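Local coordinates for synaptic vesicle membrane protein VAT-1 homolog-like (Homo sapiens, PDB 4A27) that probably acts as an oxidoreductase of the quinone oxidoreductase type, at residues R294-V297 and E298-G302; S279-N282 and L283-K286; Y109-P112 and D113-F117; V101-P104 and V105-Y109. One frame throughout, in Å; residues are numbered along the deposited sequence.

Interaction 1: residues R294-V297 and E298-G302. With EDO (1,2-ethanediol), chain E.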
loop_
_atom_site.group_PDB
_atom_site.type_symbol
_atom_site.label_atom_id
_atom_site.label_comp_id
_atom_site.label_asym_id
_atom_site.label_seq_id
_atom_site.Cartn_x
_atom_site.Cartn_y
_atom_site.Cartn_z
ATOM N N ARG A 294 -8.571 -9.193 15.420
ATOM C CA ARG A 294 -9.238 -8.857 16.676
ATOM C C ARG A 294 -9.095 -7.382 16.970
ATOM O O ARG A 294 -10.053 -6.753 17.460
ATOM C CB ARG A 294 -8.696 -9.687 17.844
ATOM C CG ARG A 294 -9.384 -9.414 19.201
ATOM C CD ARG A 294 -9.134 -10.535 20.248
ATOM N NE ARG A 294 -9.619 -11.799 19.705
ATOM C CZ ARG A 294 -10.859 -12.279 19.835
ATOM N NH1 ARG A 294 -11.764 -11.684 20.588
ATOM N NH2 ARG A 294 -11.185 -13.395 19.229
ATOM N N GLY A 295 -7.900 -6.838 16.718
ATOM C CA GLY A 295 -7.693 -5.392 16.740
ATOM C C GLY A 295 -8.658 -4.620 15.855
ATOM O O GLY A 295 -9.290 -3.671 16.307
ATOM N N VAL A 296 -8.795 -5.045 14.595
ATOM C CA VAL A 296 -9.793 -4.451 13.694
ATOM C C VAL A 296 -11.212 -4.546 14.243
ATOM O O VAL A 296 -11.929 -3.541 14.308
ATOM C CB VAL A 296 -9.722 -5.122 12.304
ATOM C CG1 VAL A 296 -10.917 -4.711 11.389
ATOM C CG2 VAL A 296 -8.356 -4.803 11.682
ATOM N N VAL A 297 -11.608 -5.719 14.722
ATOM C CA VAL A 297 -12.985 -5.885 15.263
ATOM C C VAL A 297 -13.256 -4.989 16.473
ATOM O O VAL A 297 -14.345 -4.426 16.622
ATOM C CB VAL A 297 -13.283 -7.319 15.623
ATOM C CG1 VAL A 297 -14.575 -7.400 16.431
ATOM C CG2 VAL A 297 -13.370 -8.199 14.365
ATOM N N GLU A 298 -12.253 -4.833 17.322
ATOM C CA GLU A 298 -12.405 -3.975 18.494
ATOM C C GLU A 298 -12.631 -2.534 18.095
ATOM O O GLU A 298 -13.541 -1.866 18.621
ATOM C CB GLU A 298 -11.186 -4.083 19.420
ATOM C CG GLU A 298 -11.116 -5.404 20.167
ATOM C CD GLU A 298 -9.860 -5.532 21.075
ATOM O OE1 GLU A 298 -9.071 -4.564 21.185
ATOM O OE2 GLU A 298 -9.667 -6.605 21.686
ATOM N N LYS A 299 -11.864 -2.053 17.122
ATOM C CA LYS A 299 -12.123 -0.725 16.587
ATOM C C LYS A 299 -13.501 -0.668 15.869
ATOM O O LYS A 299 -14.234 0.292 16.041
ATOM C CB LYS A 299 -11.009 -0.281 15.625
ATOM C CG LYS A 299 -9.610 -0.151 16.270
ATOM C CD LYS A 299 -8.530 0.116 15.171
ATOM C CE LYS A 299 -7.104 -0.325 15.545
ATOM N NZ LYS A 299 -6.373 -0.962 14.380
ATOM N N LEU A 300 -13.856 -1.665 15.051
ATOM C CA LEU A 300 -15.228 -1.675 14.441
ATOM C C LEU A 300 -16.331 -1.582 15.531
ATOM O O LEU A 300 -17.306 -0.847 15.373
ATOM C CB LEU A 300 -15.450 -2.888 13.562
ATOM C CG LEU A 300 -14.615 -2.929 12.287
ATOM C CD1 LEU A 300 -14.692 -4.257 11.601
ATOM C CD2 LEU A 300 -15.122 -1.771 11.276
ATOM N N ILE A 301 -16.161 -2.288 16.653
ATOM C CA ILE A 301 -17.196 -2.292 17.698
ATOM C C ILE A 301 -17.265 -0.930 18.398
ATOM O O ILE A 301 -18.369 -0.450 18.745
ATOM C CB ILE A 301 -17.010 -3.450 18.702
ATOM C CG1 ILE A 301 -17.428 -4.785 18.093
ATOM C CG2 ILE A 301 -17.901 -3.267 19.941
ATOM C CD1 ILE A 301 -17.068 -5.972 19.015
ATOM N N GLY A 302 -16.096 -0.306 18.590
ATOM C CA GLY A 302 -16.027 1.074 19.113
ATOM C C GLY A 302 -16.804 2.041 18.230
ATOM O O GLY A 302 -17.624 2.779 18.730
HETATM C C1 EDO E . -6.344 -12.645 20.273
HETATM O O1 EDO E . -7.565 -12.882 19.538
HETATM C C2 EDO E . -5.468 -13.437 19.359
HETATM O O2 EDO E . -6.550 -13.739 18.471
#

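Interaction 2: residues S279-N282 and L283-K286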
loop_
_atom_site.group_PDB
_atom_site.type_symbol
_atom_site.label_atom_id
_atom_site.label_comp_id
_atom_site.label_asym_id
_atom_site.label_seq_id
_atom_site.Cartn_x
_atom_site.Cartn_y
_atom_site.Cartn_z
ATOM N N SER A 279 -7.790 -11.315 0.763
ATOM C CA SER A 279 -8.670 -12.455 1.103
ATOM C C SER A 279 -8.715 -12.588 2.598
ATOM O O SER A 279 -7.732 -13.026 3.217
ATOM C CB SER A 279 -8.098 -13.749 0.546
ATOM O OG SER A 279 -8.707 -14.859 1.209
ATOM N N LEU A 280 -9.804 -12.150 3.217
ATOM C CA LEU A 280 -9.912 -12.236 4.661
ATOM C C LEU A 280 -9.831 -13.697 5.169
ATOM O O LEU A 280 -9.237 -13.953 6.209
ATOM C CB LEU A 280 -11.209 -11.582 5.143
ATOM C CG LEU A 280 -11.528 -11.621 6.634
ATOM C CD1 LEU A 280 -10.305 -11.169 7.459
ATOM C CD2 LEU A 280 -12.787 -10.726 6.942
ATOM N N LEU A 281 -10.495 -14.618 4.491
ATOM C CA LEU A 281 -10.541 -16.005 4.954
ATOM C C LEU A 281 -9.142 -16.604 5.033
ATOM O O LEU A 281 -8.787 -17.218 6.052
ATOM C CB LEU A 281 -11.478 -16.868 4.096
ATOM C CG LEU A 281 -12.946 -16.494 4.328
ATOM C CD1 LEU A 281 -13.805 -17.327 3.481
ATOM C CD2 LEU A 281 -13.444 -16.581 5.796
ATOM N N ASN A 282 -8.339 -16.375 4.003
ATOM C CA ASN A 282 -6.943 -16.823 4.016
ATOM C C ASN A 282 -6.124 -16.206 5.116
ATOM O O ASN A 282 -5.297 -16.893 5.718
ATOM C CB ASN A 282 -6.251 -16.521 2.704
ATOM C CG ASN A 282 -6.715 -17.408 1.594
ATOM O OD1 ASN A 282 -7.508 -18.335 1.805
ATOM N ND2 ASN A 282 -6.256 -17.112 0.387
ATOM N N LEU A 283 -6.355 -14.923 5.380
ATOM C CA LEU A 283 -5.670 -14.221 6.454
ATOM C C LEU A 283 -5.982 -14.874 7.788
ATOM O O LEU A 283 -5.089 -15.030 8.623
ATOM C CB LEU A 283 -6.084 -12.738 6.487
ATOM C CG LEU A 283 -5.218 -11.719 7.217
ATOM C CD1 LEU A 283 -3.766 -11.738 6.699
ATOM C CD2 LEU A 283 -5.811 -10.296 7.057
ATOM N N LEU A 284 -7.248 -15.272 7.961
ATOM C CA LEU A 284 -7.727 -15.904 9.180
ATOM C C LEU A 284 -7.236 -17.358 9.388
ATOM O O LEU A 284 -6.673 -17.679 10.427
ATOM C CB LEU A 284 -9.243 -15.920 9.214
ATOM C CG LEU A 284 -9.886 -14.560 9.439
ATOM C CD1 LEU A 284 -11.361 -14.630 9.060
ATOM C CD2 LEU A 284 -9.670 -14.092 10.871
ATOM N N PHE A 285 -7.451 -18.192 8.383
ATOM C CA PHE A 285 -7.418 -19.638 8.531
ATOM C C PHE A 285 -6.174 -20.281 7.919
ATOM O O PHE A 285 -5.949 -21.444 8.175
ATOM C CB PHE A 285 -8.668 -20.278 7.898
ATOM C CG PHE A 285 -9.956 -19.890 8.552
ATOM C CD1 PHE A 285 -10.116 -19.981 9.930
ATOM C CD2 PHE A 285 -11.019 -19.432 7.797
ATOM C CE1 PHE A 285 -11.330 -19.611 10.540
ATOM C CE2 PHE A 285 -12.233 -19.086 8.406
ATOM C CZ PHE A 285 -12.375 -19.166 9.770
ATOM N N LYS A 286 -5.411 -19.542 7.102
ATOM C CA LYS A 286 -4.152 -20.034 6.506
ATOM C C LYS A 286 -2.906 -19.268 6.957
ATOM O O LYS A 286 -1.833 -19.862 7.055
ATOM C CB LYS A 286 -4.188 -19.968 4.978
ATOM C CG LYS A 286 -5.315 -20.711 4.359
ATOM C CD LYS A 286 -5.150 -20.788 2.848
ATOM C CE LYS A 286 -6.361 -21.468 2.208
ATOM N NZ LYS A 286 -6.283 -21.483 0.729
#

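Interaction 3: residues Y109-P112 and D113-F117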
loop_
_atom_site.group_PDB
_atom_site.type_symbol
_atom_site.label_atom_id
_atom_site.label_comp_id
_atom_site.label_asym_id
_atom_site.label_seq_id
_atom_site.Cartn_x
_atom_site.Cartn_y
_atom_site.Cartn_z
ATOM N N TYR A 109 -16.095 -13.114 18.921
ATOM C CA TYR A 109 -16.118 -11.749 19.414
ATOM C C TYR A 109 -17.426 -11.496 20.079
ATOM O O TYR A 109 -18.478 -11.795 19.536
ATOM C CB TYR A 109 -15.913 -10.724 18.283
ATOM C CG TYR A 109 -14.889 -11.174 17.295
ATOM C CD1 TYR A 109 -13.547 -10.913 17.474
ATOM C CD2 TYR A 109 -15.270 -11.890 16.173
ATOM C CE1 TYR A 109 -12.610 -11.362 16.550
ATOM C CE2 TYR A 109 -14.356 -12.338 15.278
ATOM C CZ TYR A 109 -13.025 -12.110 15.473
ATOM O OH TYR A 109 -12.105 -12.549 14.519
ATOM N N LYS A 110 -17.348 -10.945 21.278
ATOM C CA LYS A 110 -18.517 -10.596 22.048
ATOM C C LYS A 110 -19.190 -9.441 21.385
ATOM O O LYS A 110 -18.527 -8.514 20.951
ATOM C CB LYS A 110 -18.097 -10.151 23.446
ATOM C CG LYS A 110 -17.495 -11.248 24.282
ATOM C CD LYS A 110 -17.347 -10.767 25.708
ATOM C CE LYS A 110 -16.868 -11.855 26.636
ATOM N NZ LYS A 110 -16.740 -11.333 28.027
ATOM N N ILE A 111 -20.508 -9.475 21.309
ATOM C CA ILE A 111 -21.221 -8.373 20.719
ATOM C C ILE A 111 -21.901 -7.519 21.792
ATOM O O ILE A 111 -22.233 -7.982 22.876
ATOM C CB ILE A 111 -22.199 -8.821 19.567
ATOM C CG1 ILE A 111 -23.303 -9.747 20.082
ATOM C CG2 ILE A 111 -21.397 -9.487 18.435
ATOM C CD1 ILE A 111 -24.317 -10.194 19.014
ATOM N N PRO A 112 -22.103 -6.244 21.488
ATOM C CA PRO A 112 -22.864 -5.393 22.404
ATOM C C PRO A 112 -24.331 -5.796 22.523
ATOM O O PRO A 112 -24.914 -6.331 21.567
ATOM C CB PRO A 112 -22.783 -3.998 21.757
ATOM C CG PRO A 112 -21.860 -4.107 20.588
ATOM C CD PRO A 112 -21.754 -5.556 20.228
ATOM N N ASP A 113 -24.931 -5.475 23.667
ATOM C CA ASP A 113 -26.346 -5.786 23.943
ATOM C C ASP A 113 -27.296 -5.117 22.945
ATOM O O ASP A 113 -28.358 -5.648 22.643
ATOM C CB ASP A 113 -26.719 -5.351 25.381
ATOM C CG ASP A 113 -25.955 -6.136 26.478
ATOM O OD1 ASP A 113 -25.421 -7.243 26.210
ATOM O OD2 ASP A 113 -25.891 -5.643 27.620
ATOM N N ASP A 114 -26.900 -3.962 22.423
ATOM C CA ASP A 114 -27.703 -3.212 21.460
ATOM C C ASP A 114 -27.764 -3.877 20.078
ATOM O O ASP A 114 -28.615 -3.530 19.274
ATOM C CB ASP A 114 -27.115 -1.806 21.271
ATOM C CG ASP A 114 -27.538 -0.843 22.343
ATOM O OD1 ASP A 114 -28.129 -1.278 23.356
ATOM O OD2 ASP A 114 -27.271 0.365 22.167
ATOM N N MET A 115 -26.819 -4.770 19.798
ATOM C CA MET A 115 -26.692 -5.362 18.481
ATOM C C MET A 115 -27.512 -6.664 18.373
ATOM O O MET A 115 -27.294 -7.586 19.125
ATOM C CB MET A 115 -25.206 -5.600 18.177
ATOM C CG MET A 115 -24.952 -6.111 16.763
ATOM S SD MET A 115 -23.189 -6.447 16.433
ATOM C CE MET A 115 -22.667 -4.738 16.216
ATOM N N SER A 116 -28.442 -6.732 17.419
ATOM C CA SER A 116 -29.309 -7.881 17.262
ATOM C C SER A 116 -28.488 -8.993 16.615
ATOM O O SER A 116 -27.383 -8.718 16.104
ATOM C CB SER A 116 -30.464 -7.549 16.324
ATOM O OG SER A 116 -29.952 -7.372 15.026
ATOM N N PHE A 117 -28.995 -10.225 16.652
ATOM C CA PHE A 117 -28.245 -11.362 16.071
ATOM C C PHE A 117 -28.117 -11.248 14.556
ATOM O O PHE A 117 -27.084 -11.641 13.994
ATOM C CB PHE A 117 -28.864 -12.719 16.433
ATOM C CG PHE A 117 -28.745 -13.055 17.891
ATOM C CD1 PHE A 117 -27.509 -13.368 18.438
ATOM C CD2 PHE A 117 -29.852 -13.009 18.721
ATOM C CE1 PHE A 117 -27.380 -13.664 19.789
ATOM C CE2 PHE A 117 -29.728 -13.284 20.074
ATOM C CZ PHE A 117 -28.489 -13.614 20.604
HETATM O O HOH W 1 -24.616 -8.630 24.050
#

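Interaction 4: residues V101-P104 and V105-Y109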
loop_
_atom_site.group_PDB
_atom_site.type_symbol
_atom_site.label_atom_id
_atom_site.label_comp_id
_atom_site.label_asym_id
_atom_site.label_seq_id
_atom_site.Cartn_x
_atom_site.Cartn_y
_atom_site.Cartn_z
ATOM N N VAL A 101 -22.415 -24.715 16.317
ATOM C CA VAL A 101 -21.097 -24.503 15.736
ATOM C C VAL A 101 -20.054 -24.508 16.848
ATOM O O VAL A 101 -20.239 -23.881 17.891
ATOM C CB VAL A 101 -21.061 -23.119 14.956
ATOM C CG1 VAL A 101 -19.703 -22.502 14.951
ATOM C CG2 VAL A 101 -21.572 -23.292 13.509
ATOM N N CYS A 102 -18.938 -25.176 16.612
ATOM C CA CYS A 102 -17.771 -25.049 17.458
ATOM C C CYS A 102 -16.674 -24.361 16.645
ATOM O O CYS A 102 -16.513 -24.634 15.457
ATOM C CB CYS A 102 -17.316 -26.430 17.967
ATOM S SG CYS A 102 -18.414 -27.119 19.283
ATOM N N THR A 103 -15.945 -23.438 17.274
ATOM C CA THR A 103 -14.864 -22.704 16.586
ATOM C C THR A 103 -13.815 -22.208 17.602
ATOM O O THR A 103 -14.166 -21.891 18.760
ATOM C CB THR A 103 -15.440 -21.489 15.750
ATOM O OG1 THR A 103 -14.494 -21.052 14.748
ATOM C CG2 THR A 103 -15.836 -20.328 16.669
ATOM N N PRO A 104 -12.532 -22.155 17.185
ATOM C CA PRO A 104 -11.482 -21.682 18.088
ATOM C C PRO A 104 -11.777 -20.276 18.610
ATOM O O PRO A 104 -12.263 -19.429 17.870
ATOM C CB PRO A 104 -10.227 -21.704 17.217
ATOM C CG PRO A 104 -10.483 -22.735 16.190
ATOM C CD PRO A 104 -11.972 -22.652 15.906
ATOM N N VAL A 105 -11.499 -20.050 19.887
ATOM C CA VAL A 105 -11.865 -18.826 20.561
ATOM C C VAL A 105 -11.250 -17.556 19.908
ATOM O O VAL A 105 -11.798 -16.461 20.062
ATOM C CB VAL A 105 -11.454 -18.881 22.065
ATOM C CG1 VAL A 105 -9.923 -18.759 22.203
ATOM C CG2 VAL A 105 -12.171 -17.817 22.884
ATOM N N GLU A 106 -10.137 -17.689 19.176
ATOM C CA GLU A 106 -9.532 -16.516 18.565
ATOM C C GLU A 106 -10.411 -15.929 17.464
ATOM O O GLU A 106 -10.212 -14.779 17.106
ATOM C CB GLU A 106 -8.082 -16.727 18.080
ATOM C CG GLU A 106 -7.856 -17.801 17.059
ATOM C CD GLU A 106 -7.580 -19.164 17.676
ATOM O OE1 GLU A 106 -7.915 -19.376 18.882
ATOM O OE2 GLU A 106 -7.055 -20.030 16.935
ATOM N N PHE A 107 -11.394 -16.695 16.974
ATOM C CA PHE A 107 -12.310 -16.215 15.952
ATOM C C PHE A 107 -13.676 -15.762 16.466
ATOM O O PHE A 107 -14.617 -15.576 15.685
ATOM C CB PHE A 107 -12.499 -17.286 14.897
ATOM C CG PHE A 107 -11.231 -17.785 14.336
ATOM C CD1 PHE A 107 -10.304 -16.903 13.772
ATOM C CD2 PHE A 107 -10.933 -19.144 14.389
ATOM C CE1 PHE A 107 -9.114 -17.375 13.236
ATOM C CE2 PHE A 107 -9.748 -19.632 13.880
ATOM C CZ PHE A 107 -8.830 -18.762 13.303
ATOM N N VAL A 108 -13.784 -15.555 17.769
ATOM C CA VAL A 108 -15.057 -15.226 18.382
ATOM C C VAL A 108 -15.001 -13.856 19.010
ATOM O O VAL A 108 -13.988 -13.482 19.594
ATOM C CB VAL A 108 -15.459 -16.282 19.473
ATOM C CG1 VAL A 108 -16.824 -15.954 20.033
ATOM C CG2 VAL A 108 -15.447 -17.676 18.889
ATOM N N TYR A 109 -16.095 -13.114 18.921
ATOM C CA TYR A 109 -16.118 -11.749 19.414
ATOM C C TYR A 109 -17.426 -11.496 20.079
ATOM O O TYR A 109 -18.478 -11.795 19.536
ATOM C CB TYR A 109 -15.913 -10.724 18.283
ATOM C CG TYR A 109 -14.889 -11.174 17.295
ATOM C CD1 TYR A 109 -13.547 -10.913 17.474
ATOM C CD2 TYR A 109 -15.270 -11.890 16.173
ATOM C CE1 TYR A 109 -12.610 -11.362 16.550
ATOM C CE2 TYR A 109 -14.356 -12.338 15.278
ATOM C CZ TYR A 109 -13.025 -12.110 15.473
ATOM O OH TYR A 109 -12.105 -12.549 14.519
#

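Interaction 1: residues R294-V297 and E298-G302
Val296 O takes the N-H of Leu300 at 2.8 Å, a nearly straight bond (171°) that runs almost along the C=O axis. It is one rung of the i to i+4 ladder of an alpha helix; Glu298 N, Lys299 N and Ile301 N bind the carbonyls of Arg294, Gly295 and Val297 in the same way.

The same spacing pairs the side chains. Val296 and Leu300 lie alongside each other and point the same way, with Val296 CG1 3.8 Å from Leu300 CD1. Next along the helix, Val297 CG1 meets Ile301 CD1 at 3.9 Å, the two chains set at a slant. In Val297 the branch that does this, CG1, stands anti to the backbone N (chi1 168°), beside its own carbonyl.

Arg294 and Glu298 are less closely matched. The carboxylate reaches the aliphatic part of the arginine, OE2 lying 3.8 Å from Arg294 CG, and its plane is turned 74° from the guanidinium. Arg294 NE and Glu298 OE2 are 5.6 Å apart, too far for a salt bridge, though the opposite charges probably still attract weakly. Arg294 bends at chi3 and sends NH2 to the carbonyl of Val108, with a weaker bond to that of Glu106. An ethanediol probably left by the crystallisation liquor sits by NE, but its modelled approach is too short to trust.

Helix 290-305 packs on both helix 124-137 and the strands: Val296, Val297 and Leu300 rest on Tyr131, Val128 and Phe127 of that helix, while Val297 and Ile301 touch Met89 of strand 87-91, and Val297 also meets Tyr109 of strand 108-110.

Interaction 2: residues S279-N282 and L283-K286
The ring of Phe285 touches Leu281 at one corner, its CE2 3.8 Å from Leu281 CD2, the two side chains running alongside each other in the same direction. Over the centre of one face of that ring stands Leu284 CB, 4.0 Å above the plane, and the ring also makes an edge-to-face contact with Phe107. Leu281 O approaches the ring obliquely while accepting the N-H of Phe285 at 2.9 Å.

Leu281, Leu284 and Phe285 belong to the short helix 280-285, which follows strand 274-278, the last strand of the parallel Rossmann-type sheet. Ser279 is its N-cap: chi1 of 162° puts OG where it accepts the N-H of Asn282 at 3.2 Å. On the buried side Leu280 CG meets Leu284 CD1 at 3.9 Å, and both leucines pack on Phe91 and Ile293.

Asn282 and Lys286 lie side by side one turn apart. The lysine chain is extended, and its CE comes to 3.4 Å from Asn282 OD1, while the amide's other end, ND2, gives a hydrogen bond to the carbonyl of Glu270 of the second subunit. With alanine at Asn282, that carbonyl would probably lose its donor and the lysine chain the amide it lies along.

One helix therefore carries two chemistries. Leu280 and Leu284 face the interior and Leu281 and Phe285 pair at its margin, whereas Ser279 and the Asn282 amide serve the subunit interface: Ser279 N binds Asn272 OD1 of the second subunit, and Leu283 adds an apolar contact with Pro230 of that subunit. The amide oxygen, so near the ammonium group, is probably polarised by it.

Interaction 3: residues Y109-P112 and D113-F117
Ile111 and Met115 make the apolar part of this bend. The thioether SD of Met115 lies 4.1 Å from Ile111 CB and equally far from Ile111 CG2, and the two side chains cross at about a right angle. Pro112 joins in with the side of its ring: CD is 4.0 Å from Met115 CB. Met115 gets there by leaving the backbone with CG anti to N (chi1 -175°), running straight to SD and turning only at chi3 (-77°), which brings CE within 4.2 Å of Pro112 CD.

The backbone bond is that of a type I beta turn from Pro112 to Met115, with Asp113 and Asp114 at its two corners. Met115 N donates to Pro112 O at 3.0 Å, and the donor stands well above the carbonyl plane rather than on a lone pair. The turn takes the chain off the end of strand 108-110, in the sheet of the GroES-like domain, and points it at helix 117-121, for which Ser116 is the N-cap, its OG bonded to Glu119 N.

Water mediates a third link. One molecule donates to Ile111 O at 2.7 Å and to Asp113 OD1 at 2.7 Å, so the carboxylate on the first corner is tied back to the carbonyl that precedes the turn.

Charged and aromatic partners come from elsewhere. Arg87 of strand 87-91 gives NH2 to Met115 O, reaches Pro112 O weakly through NH1, and forms a cation-pi contact with Phe117. Met115 also packs on Tyr304 of helix 290-305.

Interaction 4: residues V101-P104 and V105-Y109
Pro104 and Phe107 meet across the 3-10 turn that joins strand 100-104 to strand 108-110 in the sheet of the GroES-like domain. Phe107 N donates to Pro104 O at 3.0 Å (164°), the donor lying above the carbonyl plane, and Val108 N follows with a bond to Val105 O.

The side chains add to this backbone link. Pro104 CB is 3.9 Å from Phe107 CD2, while Pro104 CD lies in the ring plane at the aromatic edge. Over the centre of one face of the same ring stands Glu106 CG, 3.9 Å up. With chi1 at 59° that CG sits in the crowded position between N and carbonyl carbon, and the bend at chi2 folds the carboxylate back so that OE2 comes to 3.6 Å from Pro104 CB. An ethanediol, probably from the crystallisation liquor, lies about 3 Å from the Glu106 side chain at the nearest atoms. Thr103 and Val108 complete this first shell, methyl to methyl.

Phe91 comes next: it bonds to the Phe107 backbone and packs against its side chain. A serine in place of Phe107 would probably open a gap beside the proline ring and leave the methylene of Glu106 without the aromatic face it covers.

The carbonyl of Phe91 also takes a hydrogen bond from Thr103 OG1, while the methyl Thr103 CG2 presses against Val108 CG2 at 3.5 Å, closer than ordinary van der Waals contact.

How the interactions relate
Each is a local contact within its own stretch of chain; several of them touch in space. Interactions 1 and 2 lie on successive helices, 290-305 and 280-285; interactions 3 and 4 share Tyr109 of strand 108-110, interaction 4 leading into the strand and interaction 3 out of it. Helical ladders with apolar pairs one turn apart mark the first two, turns that carry a proline the others. Interaction 1 touches both 3 and 4, and interaction 2 touches 4 through aromatic rings, so the two helices are applied to the GroES-like sheet. Each is partly buried; solvent-facing residues include Glu298, Lys286 and the aspartates of interaction 3, and interaction 2 alone meets the second subunit.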